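Local coordinates for high-affinity zinc uptake system protein znuA (Streptococcus suis, PDB 3MFQ) that binds zinc and probably serves as the metal-capturing, solute-binding component of a bacterial ABC-type uptake system, at residues Glu38-Tyr43 and Leu64-Lys69; Asp102-Phe107 and Phe252-Ala257. One frame throughout, in Å; residues are numbered along the deposited sequence.

Contact 1. Residues Glu38-Tyr43 and Leu64-Lys69; sequences EDPHLY and LHFEGK. With ZN (zinc ion), chain D.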
loop_
_atom_site.group_PDB
_atom_site.type_symbol
_atom_site.label_atom_id
_atom_site.label_comp_id
_atom_site.label_asym_id
_atom_site.label_seq_id
_atom_site.Cartn_x
_atom_site.Cartn_y
_atom_site.Cartn_z
ATOM N N GLU A 38 -9.899 -2.334 -5.797
ATOM C CA GLU A 38 -10.606 -3.034 -4.730
ATOM C C GLU A 38 -9.765 -3.096 -3.454
ATOM O O GLU A 38 -8.573 -2.788 -3.468
ATOM C CB GLU A 38 -11.021 -4.438 -5.175
ATOM C CG GLU A 38 -11.997 -4.449 -6.343
ATOM C CD GLU A 38 -12.628 -5.811 -6.571
ATOM O OE1 GLU A 38 -12.839 -6.547 -5.583
ATOM O OE2 GLU A 38 -12.927 -6.141 -7.738
ATOM N N ASP A 39 -10.395 -3.498 -2.356
ATOM C CA ASP A 39 -9.744 -3.482 -1.053
ATOM C C ASP A 39 -9.489 -4.886 -0.518
ATOM O O ASP A 39 -10.422 -5.593 -0.145
ATOM C CB ASP A 39 -10.599 -2.696 -0.060
ATOM C CG ASP A 39 -9.947 -2.567 1.298
ATOM O OD1 ASP A 39 -8.900 -3.210 1.526
ATOM O OD2 ASP A 39 -10.484 -1.817 2.139
ATOM N N PRO A 40 -8.211 -5.290 -0.470
ATOM C CA PRO A 40 -7.814 -6.611 0.027
ATOM C C PRO A 40 -8.263 -6.850 1.465
ATOM O O PRO A 40 -8.491 -7.998 1.840
ATOM C CB PRO A 40 -6.285 -6.568 -0.054
ATOM C CG PRO A 40 -5.996 -5.558 -1.113
ATOM C CD PRO A 40 -7.059 -4.514 -0.956
ATOM N N HIS A 41 -8.389 -5.788 2.254
ATOM C CA HIS A 41 -8.838 -5.920 3.635
ATOM C C HIS A 41 -10.180 -6.636 3.708
ATOM O O HIS A 41 -10.461 -7.351 4.669
ATOM C CB HIS A 41 -8.974 -4.549 4.300
ATOM C CG HIS A 41 -7.669 -3.905 4.646
ATOM N ND1 HIS A 41 -6.825 -4.409 5.611
ATOM C CD2 HIS A 41 -7.076 -2.783 4.176
ATOM C CE1 HIS A 41 -5.760 -3.633 5.710
ATOM N NE2 HIS A 41 -5.888 -2.639 4.849
ATOM N N LEU A 42 -11.005 -6.438 2.685
ATOM C CA LEU A 42 -12.381 -6.921 2.705
ATOM C C LEU A 42 -12.630 -8.041 1.703
ATOM O O LEU A 42 -13.613 -8.774 1.814
ATOM C CB LEU A 42 -13.343 -5.768 2.416
ATOM C CG LEU A 42 -13.098 -4.481 3.198
ATOM C CD1 LEU A 42 -14.082 -3.405 2.771
ATOM C CD2 LEU A 42 -13.190 -4.741 4.692
ATOM N N TYR A 43 -11.744 -8.168 0.722
ATOM C CA TYR A 43 -11.937 -9.139 -0.348
ATOM C C TYR A 43 -12.226 -10.526 0.209
ATOM O O TYR A 43 -11.515 -11.016 1.086
ATOM C CB TYR A 43 -10.716 -9.185 -1.265
ATOM C CG TYR A 43 -10.992 -9.800 -2.617
ATOM C CD1 TYR A 43 -11.402 -9.015 -3.687
ATOM C CD2 TYR A 43 -10.845 -11.165 -2.826
ATOM C CE1 TYR A 43 -11.655 -9.569 -4.929
ATOM C CE2 TYR A 43 -11.096 -11.729 -4.065
ATOM C CZ TYR A 43 -11.502 -10.925 -5.113
ATOM O OH TYR A 43 -11.753 -11.480 -6.347
ATOM N N LEU A 64 0.826 -10.526 6.560
ATOM C CA LEU A 64 0.500 -9.581 7.623
ATOM C C LEU A 64 -1.004 -9.333 7.699
ATOM O O LEU A 64 -1.445 -8.268 8.132
ATOM C CB LEU A 64 1.237 -8.258 7.408
ATOM C CG LEU A 64 2.730 -8.361 7.097
ATOM C CD1 LEU A 64 3.359 -6.978 7.045
ATOM C CD2 LEU A 64 3.437 -9.236 8.120
ATOM N N HIS A 65 -1.784 -10.321 7.272
ATOM C CA HIS A 65 -3.239 -10.226 7.306
ATOM C C HIS A 65 -3.761 -9.101 6.416
ATOM O O HIS A 65 -4.888 -8.635 6.589
ATOM C CB HIS A 65 -3.735 -10.027 8.742
ATOM C CG HIS A 65 -3.463 -11.185 9.649
ATOM N ND1 HIS A 65 -2.456 -12.102 9.406
ATOM C CD2 HIS A 65 -4.051 -11.573 10.800
ATOM C CE1 HIS A 65 -2.448 -13.002 10.368
ATOM N NE2 HIS A 65 -3.405 -12.708 11.232
ATOM N N PHE A 66 -2.941 -8.663 5.466
ATOM C CA PHE A 66 -3.361 -7.624 4.532
ATOM C C PHE A 66 -4.621 -8.058 3.785
ATOM O O PHE A 66 -5.630 -7.352 3.788
ATOM C CB PHE A 66 -2.233 -7.281 3.553
ATOM C CG PHE A 66 -2.634 -6.308 2.478
ATOM C CD1 PHE A 66 -3.456 -5.229 2.768
ATOM C CD2 PHE A 66 -2.179 -6.466 1.179
ATOM C CE1 PHE A 66 -3.823 -4.330 1.779
ATOM C CE2 PHE A 66 -2.542 -5.571 0.187
ATOM C CZ PHE A 66 -3.364 -4.502 0.488
ATOM N N GLU A 67 -4.555 -9.228 3.157
ATOM C CA GLU A 67 -5.710 -9.794 2.477
ATOM C C GLU A 67 -6.872 -9.974 3.451
ATOM O O GLU A 67 -8.025 -10.044 3.042
ATOM C CB GLU A 67 -5.351 -11.119 1.805
ATOM C CG GLU A 67 -4.538 -10.965 0.524
ATOM C CD GLU A 67 -3.050 -10.821 0.778
ATOM O OE1 GLU A 67 -2.653 -10.732 1.957
ATOM O OE2 GLU A 67 -2.276 -10.805 -0.201
ATOM N N GLY A 68 -6.554 -10.052 4.740
ATOM C CA GLY A 68 -7.551 -9.999 5.797
ATOM C C GLY A 68 -8.573 -11.120 5.845
ATOM O O GLY A 68 -8.949 -11.573 6.926
ATOM N N LYS A 69 -9.035 -11.566 4.684
ATOM C CA LYS A 69 -10.063 -12.598 4.632
ATOM C C LYS A 69 -9.662 -13.813 3.798
ATOM O O LYS A 69 -10.516 -14.523 3.271
ATOM C CB LYS A 69 -11.384 -12.013 4.128
ATOM C CG LYS A 69 -12.172 -11.268 5.198
ATOM C CD LYS A 69 -13.455 -10.680 4.637
ATOM C CE LYS A 69 -14.477 -10.449 5.739
ATOM N NZ LYS A 69 -13.914 -9.662 6.868
HETATM ZN ZN ZN D . -5.153 -0.370 4.205
HETATM O O HOH W 1 -6.526 -6.618 7.264
HETATM O O HOH W 2 -9.120 -10.522 0.932
#
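H41 ND1 and the carbonyl oxygen of H65 share one water, which accepts from ND1 at 2.8 Å and donates to H65 O at 2.7 Å, lying in the plane of the imidazole at its edge. With ND1 engaged this way, the other nitrogen is turned to the metal: H41 NE2 binds zinc at 2.5 Å. No direct hydrogen bond links the loops; the water, the F66 ring and the K69 chain join them. F66 has CG anti to its backbone N (chi1 175°), which brings the phenyl ring against both P40 and H41. Its CD1 edge stands over one face of the imidazole in a T-shaped pair, planes at 86° and centroids 5.4 Å apart. One face of the same phenyl takes P40 CB in a CH-pi contact, 3.8 Å from CB to the F66 centroid. H41 N donates to D39 OD1 at 2.7 Å, approaching from above the carboxylate plane, an Asx turn. On the exposed side the aliphatic part of K69 runs past L42 O, while its NZ forms a salt bridge with D193. The whole is a metal-site histidine steadied by second-shell groups, in loops following parallel strands 29-32 and 58-61.

Contact 2. Residues Asp102-Phe107 and Phe252-Ala257; sequences DPHFWF and FSDSLA. With ZN (zinc ion), chain D.
The zinc site, in a buried contact centred on the middle of the chain, is closed here from two sides, by H104 and by D254; H41 and H170 complete the set of protein ligands. H104 NE2 binds the metal at 2.2 Å. D254 is bidentate, OD1 and OD2 each lying 2.4 Å from zinc. Imidazole and carboxylate are nearly coplanar, 10° apart, with D254 OD1 at the edge of the H104 ring, 3.2 Å from its CD2; the metal, not a hydrogen bond, ties NE2 to OD1. At the far end of the imidazole stands D102, whose OD1 accepts two hydrogen bonds from the same residue: H104 ND1 at 2.6 Å on the syn side, and H104 N from above the carboxylate plane, an Asx turn. This second-shell grip fixes the rotation of the ring and probably makes NE2 a better donor to the metal. Next to the site, W106 holds its CG between backbone N and carbonyl carbon (chi1 49°), which brings the indole edge against the other loop. NE1 gives S253 O a weak, bent hydrogen bond of 3.1 Å, and H104 CA lies over one indole face. F107 lays its ring face over W106 CD1 and points its CZ edge at F252 O, 3.2 Å away; that carbonyl also accepts from N273 in helix 266-281. Two loops far apart in sequence thus meet alongside the W106 and F107 rings, and the carboxylate-histidine-zinc arrangement is typical of protein metal sites with second-shell support.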
loop_
_atom_site.group_PDB
_atom_site.type_symbol
_atom_site.label_atom_id
_atom_site.label_comp_id
_atom_site.label_asym_id
_atom_site.label_seq_id
_atom_site.Cartn_x
_atom_site.Cartn_y
_atom_site.Cartn_z
ATOM N N ASP A 102 0.898 -3.812 11.332
ATOM C CA ASP A 102 0.511 -2.941 10.228
ATOM C C ASP A 102 1.012 -3.536 8.912
ATOM O O ASP A 102 2.216 -3.681 8.709
ATOM C CB ASP A 102 1.078 -1.534 10.439
ATOM C CG ASP A 102 0.632 -0.552 9.371
ATOM O OD1 ASP A 102 0.139 -0.998 8.316
ATOM O OD2 ASP A 102 0.778 0.671 9.585
ATOM N N PRO A 103 0.080 -3.885 8.014
ATOM C CA PRO A 103 0.398 -4.590 6.766
ATOM C C PRO A 103 0.981 -3.697 5.672
ATOM O O PRO A 103 1.563 -4.214 4.720
ATOM C CB PRO A 103 -0.965 -5.126 6.320
ATOM C CG PRO A 103 -1.946 -4.155 6.876
ATOM C CD PRO A 103 -1.369 -3.672 8.177
ATOM N N HIS A 104 0.832 -2.384 5.808
ATOM C CA HIS A 104 1.225 -1.455 4.753
ATOM C C HIS A 104 2.733 -1.234 4.696
ATOM O O HIS A 104 3.202 -0.102 4.785
ATOM C CB HIS A 104 0.514 -0.116 4.942
ATOM C CG HIS A 104 -0.962 -0.244 5.157
ATOM N ND1 HIS A 104 -1.531 -0.257 6.411
ATOM C CD2 HIS A 104 -1.982 -0.370 4.279
ATOM C CE1 HIS A 104 -2.841 -0.382 6.298
ATOM N NE2 HIS A 104 -3.140 -0.453 5.012
ATOM N N PHE A 105 3.482 -2.317 4.523
ATOM C CA PHE A 105 4.941 -2.270 4.546
ATOM C C PHE A 105 5.558 -1.694 3.272
ATOM O O PHE A 105 6.718 -1.285 3.271
ATOM C CB PHE A 105 5.489 -3.678 4.751
ATOM C CG PHE A 105 5.219 -4.596 3.599
ATOM C CD1 PHE A 105 4.067 -5.359 3.561
ATOM C CD2 PHE A 105 6.106 -4.677 2.540
ATOM C CE1 PHE A 105 3.812 -6.198 2.493
ATOM C CE2 PHE A 105 5.857 -5.513 1.471
ATOM C CZ PHE A 105 4.708 -6.275 1.447
ATOM N N TRP A 106 4.791 -1.680 2.187
ATOM C CA TRP A 106 5.337 -1.349 0.869
ATOM C C TRP A 106 5.770 0.110 0.699
ATOM O O TRP A 106 6.501 0.434 -0.237
ATOM C CB TRP A 106 4.361 -1.753 -0.243
ATOM C CG TRP A 106 2.966 -1.285 -0.015
ATOM C CD1 TRP A 106 2.430 -0.091 -0.394
ATOM C CD2 TRP A 106 1.923 -2.003 0.647
ATOM N NE1 TRP A 106 1.114 -0.019 -0.008
ATOM C CE2 TRP A 106 0.778 -1.181 0.633
ATOM C CE3 TRP A 106 1.843 -3.260 1.249
ATOM C CZ2 TRP A 106 -0.430 -1.577 1.198
ATOM C CZ3 TRP A 106 0.643 -3.650 1.809
ATOM C CH2 TRP A 106 -0.478 -2.811 1.780
ATOM N N PHE A 107 5.326 0.985 1.597
ATOM C CA PHE A 107 5.743 2.384 1.549
ATOM C C PHE A 107 7.105 2.582 2.210
ATOM O O PHE A 107 7.713 3.644 2.096
ATOM C CB PHE A 107 4.688 3.295 2.179
ATOM C CG PHE A 107 3.417 3.387 1.386
ATOM C CD1 PHE A 107 3.418 3.923 0.109
ATOM C CD2 PHE A 107 2.218 2.945 1.920
ATOM C CE1 PHE A 107 2.247 4.010 -0.625
ATOM C CE2 PHE A 107 1.044 3.031 1.190
ATOM C CZ PHE A 107 1.060 3.563 -0.081
ATOM N N PHE A 252 -3.018 6.324 -3.394
ATOM C CA PHE A 252 -3.181 4.881 -3.451
ATOM C C PHE A 252 -2.575 4.274 -2.199
ATOM O O PHE A 252 -1.385 4.441 -1.937
ATOM C CB PHE A 252 -2.499 4.305 -4.689
ATOM C CG PHE A 252 -2.901 4.970 -5.970
ATOM C CD1 PHE A 252 -4.125 4.695 -6.556
ATOM C CD2 PHE A 252 -2.048 5.860 -6.599
ATOM C CE1 PHE A 252 -4.493 5.302 -7.739
ATOM C CE2 PHE A 252 -2.410 6.469 -7.782
ATOM C CZ PHE A 252 -3.635 6.192 -8.353
ATOM N N SER A 253 -3.393 3.580 -1.417
ATOM C CA SER A 253 -2.906 2.938 -0.207
ATOM C C SER A 253 -2.930 1.424 -0.355
ATOM O O SER A 253 -1.915 0.758 -0.165
ATOM C CB SER A 253 -3.744 3.355 1.001
ATOM O OG SER A 253 -5.022 2.744 0.968
ATOM N N ASP A 254 -4.095 0.890 -0.706
ATOM C CA ASP A 254 -4.288 -0.550 -0.748
ATOM C C ASP A 254 -4.404 -1.088 -2.165
ATOM O O ASP A 254 -4.899 -2.193 -2.371
ATOM C CB ASP A 254 -5.529 -0.938 0.057
ATOM C CG ASP A 254 -5.381 -0.633 1.531
ATOM O OD1 ASP A 254 -4.230 -0.491 1.995
ATOM O OD2 ASP A 254 -6.413 -0.536 2.227
ATOM N N SER A 255 -3.945 -0.313 -3.139
ATOM C CA SER A 255 -4.017 -0.743 -4.527
ATOM C C SER A 255 -3.299 0.205 -5.470
ATOM O O SER A 255 -3.202 1.401 -5.210
ATOM C CB SER A 255 -5.476 -0.875 -4.969
ATOM O OG SER A 255 -5.565 -1.216 -6.343
ATOM N N LEU A 256 -2.793 -0.346 -6.569
ATOM C CA LEU A 256 -2.281 0.455 -7.668
ATOM C C LEU A 256 -3.454 0.967 -8.486
ATOM O O LEU A 256 -4.611 0.777 -8.111
ATOM C CB LEU A 256 -1.371 -0.386 -8.560
ATOM C CG LEU A 256 0.120 -0.401 -8.224
ATOM C CD1 LEU A 256 0.344 -0.299 -6.728
ATOM C CD2 LEU A 256 0.781 -1.646 -8.795
ATOM N N ALA A 257 -3.155 1.613 -9.607
ATOM C CA ALA A 257 -4.195 2.073 -10.517
ATOM C C ALA A 257 -4.417 1.046 -11.623
ATOM O O ALA A 257 -3.511 0.280 -11.952
ATOM C CB ALA A 257 -3.828 3.423 -11.107
HETATM ZN ZN ZN D . -5.153 -0.370 4.205
#

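Both contacts converge on one zinc ion, their centres about 11 Å apart, and they come in series along the chain: contact 1 closes before contact 2 opens. Contact 1 joins loops that follow strands of the parallel sheet 29-32, 8-11, 58-61, 79-80, whereas contact 2 brings the loop ahead of helix 109-123 against the one ahead of helix 266-281, at the centre of the chain. They touch directly, P40 CD lying 3.5 Å from D254 O, and the F66 and W106 rings also meet. The zinc ion is therefore shared by remote parts of the chain, consistent with the buried interdomain site of TroA-type metal-binding proteins.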